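Local coordinates for GGDEF and EAL domain-containing protein (Vibrio cholerae O1 str. 2010EL-1786, PDB 6PWK) that is the c-di-GMP receptor LapD, which probably controls large adhesins and biofilm formation, at residues A[151-163]-A[173-187]. Numbering follows the deposited sequence.
With C2E (9,9'-[(2R,3R,3aS,5S,7aR,9R,10R,10aS,12S,14aR)-3,5,10,12-tetrahydroxy-5,12-dioxidooctahydro-2H,7H-difuro[3,2-d:3',2'-j][1,3,7,9,2,8]tetraoxadiphosphacyclododecine-2,9-diyl]bis(2-amino-1,9-dihydro-6H-purin-6-one)), chain D.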
loop_
_atom_site.group_PDB
_atom_site.type_symbol
_atom_site.label_atom_id
_atom_site.label_comp_id
_atom_site.label_asym_id
_atom_site.label_seq_id
_atom_site.Cartn_x
_atom_site.Cartn_y
_atom_site.Cartn_z
ATOM N N LEU A 151 16.535 -17.457 15.882
ATOM C CA LEU A 151 15.282 -18.205 15.901
ATOM C C LEU A 151 14.202 -17.505 15.085
ATOM O O LEU A 151 13.382 -18.167 14.438
ATOM C CB LEU A 151 14.813 -18.420 17.338
ATOM C CG LEU A 151 15.520 -19.526 18.125
ATOM C CD1 LEU A 151 14.687 -19.939 19.330
ATOM C CD2 LEU A 151 15.808 -20.725 17.233
ATOM N N LEU A 152 14.179 -16.171 15.106
ATOM C CA LEU A 152 13.209 -15.445 14.292
ATOM C C LEU A 152 13.478 -15.648 12.807
ATOM O O LEU A 152 12.539 -15.757 12.011
ATOM C CB LEU A 152 13.226 -13.957 14.647
ATOM C CG LEU A 152 12.767 -13.590 16.061
ATOM C CD1 LEU A 152 12.883 -12.089 16.296
ATOM C CD2 LEU A 152 11.345 -14.065 16.309
ATOM N N SER A 153 14.753 -15.702 12.415
ATOM C CA SER A 153 15.086 -15.998 11.025
ATOM C C SER A 153 14.693 -17.423 10.655
ATOM O O SER A 153 14.126 -17.658 9.581
ATOM C CB SER A 153 16.578 -15.772 10.786
ATOM O OG SER A 153 16.912 -14.401 10.910
ATOM N N LEU A 154 14.993 -18.387 11.529
ATOM C CA LEU A 154 14.554 -19.759 11.301
ATOM C C LEU A 154 13.036 -19.842 11.229
ATOM O O LEU A 154 12.483 -20.575 10.400
ATOM C CB LEU A 154 15.083 -20.667 12.410
ATOM C CG LEU A 154 16.548 -21.092 12.338
ATOM C CD1 LEU A 154 17.071 -21.415 13.723
ATOM C CD2 LEU A 154 16.692 -22.294 11.422
ATOM N N LEU A 155 12.349 -19.101 12.099
ATOM C CA LEU A 155 10.891 -19.088 12.090
ATOM C C LEU A 155 10.357 -18.525 10.780
ATOM O O LEU A 155 9.339 -18.995 10.259
ATOM C CB LEU A 155 10.388 -18.274 13.283
ATOM C CG LEU A 155 9.130 -18.682 14.048
ATOM C CD1 LEU A 155 8.989 -20.187 14.129
ATOM C CD2 LEU A 155 9.167 -18.083 15.445
ATOM N N ASP A 156 11.044 -17.524 10.223
ATOM C CA ASP A 156 10.592 -16.905 8.981
ATOM C C ASP A 156 10.847 -17.815 7.784
ATOM O O ASP A 156 10.008 -17.913 6.881
ATOM C CB ASP A 156 11.287 -15.556 8.793
ATOM C CG ASP A 156 10.545 -14.642 7.837
ATOM O OD1 ASP A 156 9.363 -14.916 7.545
ATOM O OD2 ASP A 156 11.147 -13.648 7.380
ATOM N N ASN A 157 12.004 -18.483 7.755
ATOM C CA ASN A 157 12.304 -19.393 6.654
ATOM C C ASN A 157 11.434 -20.642 6.704
ATOM O O ASN A 157 11.066 -21.181 5.652
ATOM C CB ASN A 157 13.785 -19.773 6.673
ATOM C CG ASN A 157 14.685 -18.631 6.245
ATOM O OD1 ASN A 157 15.070 -18.533 5.079
ATOM N ND2 ASN A 157 15.025 -17.759 7.186
ATOM N N ALA A 158 11.096 -21.119 7.904
ATOM C CA ALA A 158 10.182 -22.251 8.010
ATOM C C ALA A 158 8.786 -21.872 7.537
ATOM O O ALA A 158 8.097 -22.681 6.905
ATOM C CB ALA A 158 10.143 -22.764 9.450
ATOM N N LEU A 159 8.354 -20.644 7.830
ATOM C CA LEU A 159 7.056 -20.185 7.347
ATOM C C LEU A 159 7.040 -20.100 5.827
ATOM O O LEU A 159 6.033 -20.433 5.190
ATOM C CB LEU A 159 6.720 -18.829 7.970
ATOM C CG LEU A 159 5.332 -18.262 7.672
ATOM C CD1 LEU A 159 4.258 -19.244 8.105
ATOM C CD2 LEU A 159 5.147 -16.922 8.366
ATOM N N ALA A 160 8.148 -19.661 5.227
ATOM C CA ALA A 160 8.241 -19.640 3.771
ATOM C C ALA A 160 8.208 -21.052 3.202
ATOM O O ALA A 160 7.659 -21.282 2.118
ATOM C CB ALA A 160 9.513 -18.913 3.337
ATOM N N LYS A 161 8.797 -22.010 3.920
ATOM C CA LYS A 161 8.740 -23.404 3.496
ATOM C C LYS A 161 7.304 -23.914 3.477
ATOM O O LYS A 161 6.905 -24.641 2.560
ATOM C CB LYS A 161 9.607 -24.258 4.420
ATOM C CG LYS A 161 9.722 -25.722 4.034
ATOM C CD LYS A 161 10.587 -26.470 5.039
ATOM C CE LYS A 161 10.851 -27.901 4.602
ATOM N NZ LYS A 161 11.726 -28.615 5.573
ATOM N N ALA A 162 6.507 -23.531 4.480
ATOM C CA ALA A 162 5.121 -23.984 4.540
ATOM C C ALA A 162 4.285 -23.366 3.427
ATOM O O ALA A 162 3.414 -24.033 2.855
ATOM C CB ALA A 162 4.525 -23.655 5.909
ATOM N N LYS A 163 4.532 -22.092 3.107
ATOM C CA LYS A 163 3.769 -21.430 2.053
ATOM C C LYS A 163 4.118 -21.985 0.680
ATOM O O LYS A 163 3.231 -22.189 -0.156
ATOM C CB LYS A 163 4.015 -19.923 2.087
ATOM C CG LYS A 163 3.277 -19.200 3.186
ATOM C CD LYS A 163 3.422 -17.700 3.051
ATOM C CE LYS A 163 2.466 -16.976 3.976
ATOM N NZ LYS A 163 2.682 -15.507 3.927
ATOM N N ILE A 173 11.717 -26.834 10.413
ATOM C CA ILE A 173 13.165 -26.693 10.317
ATOM C C ILE A 173 13.739 -26.856 11.716
ATOM O O ILE A 173 13.250 -26.236 12.664
ATOM C CB ILE A 173 13.579 -25.331 9.726
ATOM C CG1 ILE A 173 12.988 -25.138 8.329
ATOM C CG2 ILE A 173 15.092 -25.207 9.674
ATOM C CD1 ILE A 173 13.418 -23.844 7.664
ATOM N N SER A 174 14.766 -27.685 11.851
ATOM C CA SER A 174 15.440 -27.839 13.132
ATOM C C SER A 174 16.596 -26.852 13.222
ATOM O O SER A 174 17.250 -26.546 12.224
ATOM C CB SER A 174 15.947 -29.270 13.311
ATOM O OG SER A 174 16.613 -29.418 14.552
ATOM N N SER A 175 16.841 -26.346 14.436
ATOM C CA SER A 175 17.857 -25.312 14.617
ATOM C C SER A 175 19.255 -25.802 14.266
ATOM O O SER A 175 20.150 -24.981 14.036
ATOM C CB SER A 175 17.842 -24.797 16.058
ATOM O OG SER A 175 18.715 -25.555 16.877
ATOM N N ASP A 176 19.465 -27.115 14.217
ATOM C CA ASP A 176 20.757 -27.692 13.881
ATOM C C ASP A 176 20.927 -27.929 12.385
ATOM O O ASP A 176 21.920 -28.542 11.978
ATOM C CB ASP A 176 20.960 -29.006 14.645
ATOM C CG ASP A 176 19.804 -29.980 14.462
ATOM O OD1 ASP A 176 19.012 -29.803 13.515
ATOM O OD2 ASP A 176 19.683 -30.923 15.274
ATOM N N THR A 177 19.990 -27.456 11.565
ATOM C CA THR A 177 20.001 -27.767 10.142
ATOM C C THR A 177 21.250 -27.214 9.467
ATOM O O THR A 177 21.805 -26.187 9.870
ATOM C CB THR A 177 18.752 -27.202 9.459
ATOM O OG1 THR A 177 18.744 -27.588 8.079
ATOM C CG2 THR A 177 18.728 -25.680 9.547
ATOM N N ASP A 178 21.704 -27.926 8.437
ATOM C CA ASP A 178 22.790 -27.439 7.597
ATOM C C ASP A 178 22.307 -26.482 6.518
ATOM O O ASP A 178 23.138 -25.870 5.840
ATOM C CB ASP A 178 23.526 -28.613 6.945
ATOM C CG ASP A 178 24.352 -29.408 7.938
ATOM O OD1 ASP A 178 24.738 -28.844 8.983
ATOM O OD2 ASP A 178 24.622 -30.597 7.667
ATOM N N LYS A 179 20.993 -26.342 6.349
ATOM C CA LYS A 179 20.451 -25.443 5.342
ATOM C C LYS A 179 20.785 -23.995 5.674
ATOM O O LYS A 179 20.868 -23.602 6.840
ATOM C CB LYS A 179 18.935 -25.615 5.228
ATOM C CG LYS A 179 18.506 -26.922 4.582
ATOM C CD LYS A 179 17.002 -26.970 4.359
ATOM C CE LYS A 179 16.241 -26.973 5.677
ATOM N NZ LYS A 179 14.768 -27.058 5.467
ATOM N N ILE A 180 20.983 -23.201 4.629
ATOM C CA ILE A 180 21.307 -21.788 4.786
ATOM C C ILE A 180 20.037 -21.038 5.169
ATOM O O ILE A 180 19.071 -20.996 4.400
ATOM C CB ILE A 180 21.928 -21.216 3.502
ATOM C CG1 ILE A 180 23.348 -21.758 3.288
ATOM C CG2 ILE A 180 21.942 -19.695 3.547
ATOM C CD1 ILE A 180 23.407 -23.120 2.627
ATOM N N ILE A 181 20.029 -20.456 6.364
ATOM C CA ILE A 181 18.892 -19.701 6.875
ATOM C C ILE A 181 19.315 -18.246 7.005
ATOM O O ILE A 181 20.341 -17.943 7.628
ATOM C CB ILE A 181 18.387 -20.264 8.217
ATOM C CG1 ILE A 181 17.273 -21.291 7.986
ATOM C CG2 ILE A 181 17.881 -19.143 9.126
ATOM C CD1 ILE A 181 17.687 -22.518 7.191
ATOM N N LEU A 182 18.536 -17.349 6.403
ATOM C CA LEU A 182 18.849 -15.930 6.384
ATOM C C LEU A 182 17.590 -15.125 6.671
ATOM O O LEU A 182 16.470 -15.587 6.432
ATOM C CB LEU A 182 19.440 -15.500 5.031
ATOM C CG LEU A 182 20.763 -16.138 4.602
ATOM C CD1 LEU A 182 21.115 -15.729 3.182
ATOM C CD2 LEU A 182 21.874 -15.751 5.562
ATOM N N GLY A 183 17.785 -13.916 7.191
ATOM C CA GLY A 183 16.688 -12.983 7.336
ATOM C C GLY A 183 16.264 -12.409 5.996
ATOM O O GLY A 183 16.884 -12.639 4.957
ATOM N N LYS A 184 15.173 -11.636 6.027
ATOM C CA LYS A 184 14.611 -11.102 4.790
ATOM C C LYS A 184 15.611 -10.209 4.065
ATOM O O LYS A 184 15.817 -10.342 2.853
ATOM C CB LYS A 184 13.321 -10.334 5.083
ATOM C CG LYS A 184 12.162 -11.199 5.549
ATOM C CD LYS A 184 10.861 -10.412 5.531
ATOM C CE LYS A 184 9.709 -11.220 6.108
ATOM N NZ LYS A 184 9.851 -11.442 7.574
ATOM N N GLN A 185 16.249 -9.293 4.795
ATOM C CA GLN A 185 17.202 -8.388 4.160
ATOM C C GLN A 185 18.468 -9.116 3.727
ATOM O O GLN A 185 19.113 -8.706 2.756
ATOM C CB GLN A 185 17.531 -7.231 5.102
ATOM C CG GLN A 185 16.377 -6.257 5.282
ATOM C CD GLN A 185 16.527 -5.379 6.506
ATOM O OE1 GLN A 185 17.633 -4.981 6.873
ATOM N NE2 GLN A 185 15.408 -5.074 7.151
ATOM N N GLN A 186 18.838 -10.192 4.423
ATOM C CA GLN A 186 19.994 -10.974 3.999
ATOM C C GLN A 186 19.722 -11.685 2.679
ATOM O O GLN A 186 20.592 -11.723 1.800
ATOM C CB GLN A 186 20.381 -11.975 5.085
ATOM C CG GLN A 186 21.026 -11.343 6.307
ATOM C CD GLN A 186 21.240 -12.335 7.434
ATOM O OE1 GLN A 186 20.462 -13.272 7.610
ATOM N NE2 GLN A 186 22.303 -12.135 8.203
ATOM N N TRP A 187 18.524 -12.256 2.522
ATOM C CA TRP A 187 18.168 -12.895 1.258
ATOM C C TRP A 187 18.213 -11.895 0.111
ATOM O O TRP A 187 18.760 -12.185 -0.959
ATOM C CB TRP A 187 16.777 -13.529 1.350
ATOM C CG TRP A 187 16.744 -14.890 1.977
ATOM C CD1 TRP A 187 16.092 -15.248 3.119
ATOM C CD2 TRP A 187 17.385 -16.078 1.493
ATOM N NE1 TRP A 187 16.285 -16.582 3.378
ATOM C CE2 TRP A 187 17.077 -17.116 2.396
ATOM C CE3 TRP A 187 18.188 -16.365 0.383
ATOM C CZ2 TRP A 187 17.544 -18.417 2.227
ATOM C CZ3 TRP A 187 18.653 -17.659 0.217
ATOM C CH2 TRP A 187 18.329 -18.668 1.133
HETATM P P1 C2E D . 14.835 -8.954 8.529
HETATM O O2P C2E D . 13.541 -8.414 7.972
HETATM O O1P C2E D . 15.828 -8.715 7.432
HETATM O "O5'" C2E D . 15.453 -8.076 9.758
HETATM C "C5'" C2E D . 16.820 -8.126 10.016
HETATM C "C4'" C2E D . 16.961 -7.186 11.236
HETATM O "O4'" C2E D . 16.556 -5.993 10.900
HETATM C "C3'" C2E D . 15.853 -7.621 12.217
HETATM O "O3'" C2E D . 16.267 -8.586 13.062
HETATM C "C2'" C2E D . 15.490 -6.327 12.974
HETATM O "O2'" C2E D . 16.242 -6.251 14.260
HETATM C "C1'" C2E D . 15.931 -5.341 12.235
HETATM N N9 C2E D . 14.918 -4.354 11.954
HETATM C C8 C2E D . 14.306 -5.106 11.005
HETATM N N7 C2E D . 13.256 -4.374 10.558
HETATM C C5 C2E D . 13.229 -3.205 11.206
HETATM C C6 C2E D . 12.308 -1.961 11.160
HETATM O O6 C2E D . 11.379 -1.900 10.425
HETATM N N1 C2E D . 12.553 -0.826 12.010
HETATM C C2 C2E D . 13.670 -0.837 12.929
HETATM N N2 C2E D . 14.012 0.253 13.837
HETATM N N3 C2E D . 14.519 -2.018 12.952
HETATM C C4 C2E D . 14.273 -3.199 12.070
HETATM P P11 C2E D . 15.002 -9.260 13.912
HETATM O O21 C2E D . 13.942 -8.350 14.492
HETATM O O11 C2E D . 15.625 -9.896 15.125
HETATM O O5A C2E D . 14.512 -10.530 12.968
HETATM C C5A C2E D . 15.449 -11.015 12.043
HETATM C C4A C2E D . 14.740 -11.873 11.075
HETATM O O4A C2E D . 13.804 -12.572 11.671
HETATM C C3A C2E D . 13.968 -10.884 9.958
HETATM O O3A C2E D . 14.859 -10.588 8.788
HETATM C C2A C2E D . 12.998 -11.511 9.573
HETATM O O2A C2E D . 13.413 -12.394 8.425
HETATM C C1A C2E D . 12.539 -12.386 10.861
HETATM N N91 C2E D . 11.600 -11.786 11.562
HETATM C C81 C2E D . 11.726 -10.924 12.585
HETATM N N71 C2E D . 10.480 -10.608 12.977
HETATM C C51 C2E D . 9.617 -11.270 12.208
HETATM C C61 C2E D . 8.092 -11.313 12.181
HETATM O O61 C2E D . 7.501 -10.659 12.963
HETATM N N11 C2E D . 7.375 -12.120 11.239
HETATM C C21 C2E D . 8.105 -12.914 10.287
HETATM N N21 C2E D . 7.394 -13.740 9.319
HETATM N N31 C2E D . 9.569 -12.866 10.322
HETATM C C41 C2E D . 10.309 -12.018 11.313
#
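Asp-156 and Lys-184 meet in a salt bridge beside the bound c-di-GMP, with NZ 2.6 Å from OD2 and tilted above the carboxylate plane. Asp-156, its CG turned away from the backbone N (chi1 -159°), brings its carboxylate to the nucleotide: OD1 accepts from the guanine amino N21 (2.9 Å) and OD2 from the ribose hydroxyl O2A, and this one short acid reads base and sugar together. At the start of helix 184-197, Lys-184 N bonds O2A and O3A, while Gln-185 N gives a straight bond to phosphate oxygen O1P, 2.7 Å away; Gly-183, at the N-cap, passes with its CA close beside O3A of the ligand.

Asn-157 suits its buried place because its amide both donates and accepts. ND2 bonds Leu-182 O at 2.7 Å and, within its own helix, Ser-153 O, both partners near the amide plane; OD1 takes the indole NE1 of Trp-187 on a lone pair (2.9 Å). Three bonds thus fix the amide's rotation.

Outward, branched aliphatic side chains fill the seam: Leu-154 CD2 reaches Ile-181 CG1 (3.6 Å) and Ile-173 CG2, and Ile-173 CG1 lies against the small Ala-158.

Helix 148-164 is the crossover of a beta-alpha-beta unit between parallel strands 136-142 and 171-174; Leu-155 and Leu-159 face the GGDEF sheet, while Trp-187 meets Phe-237 of helix 232-241.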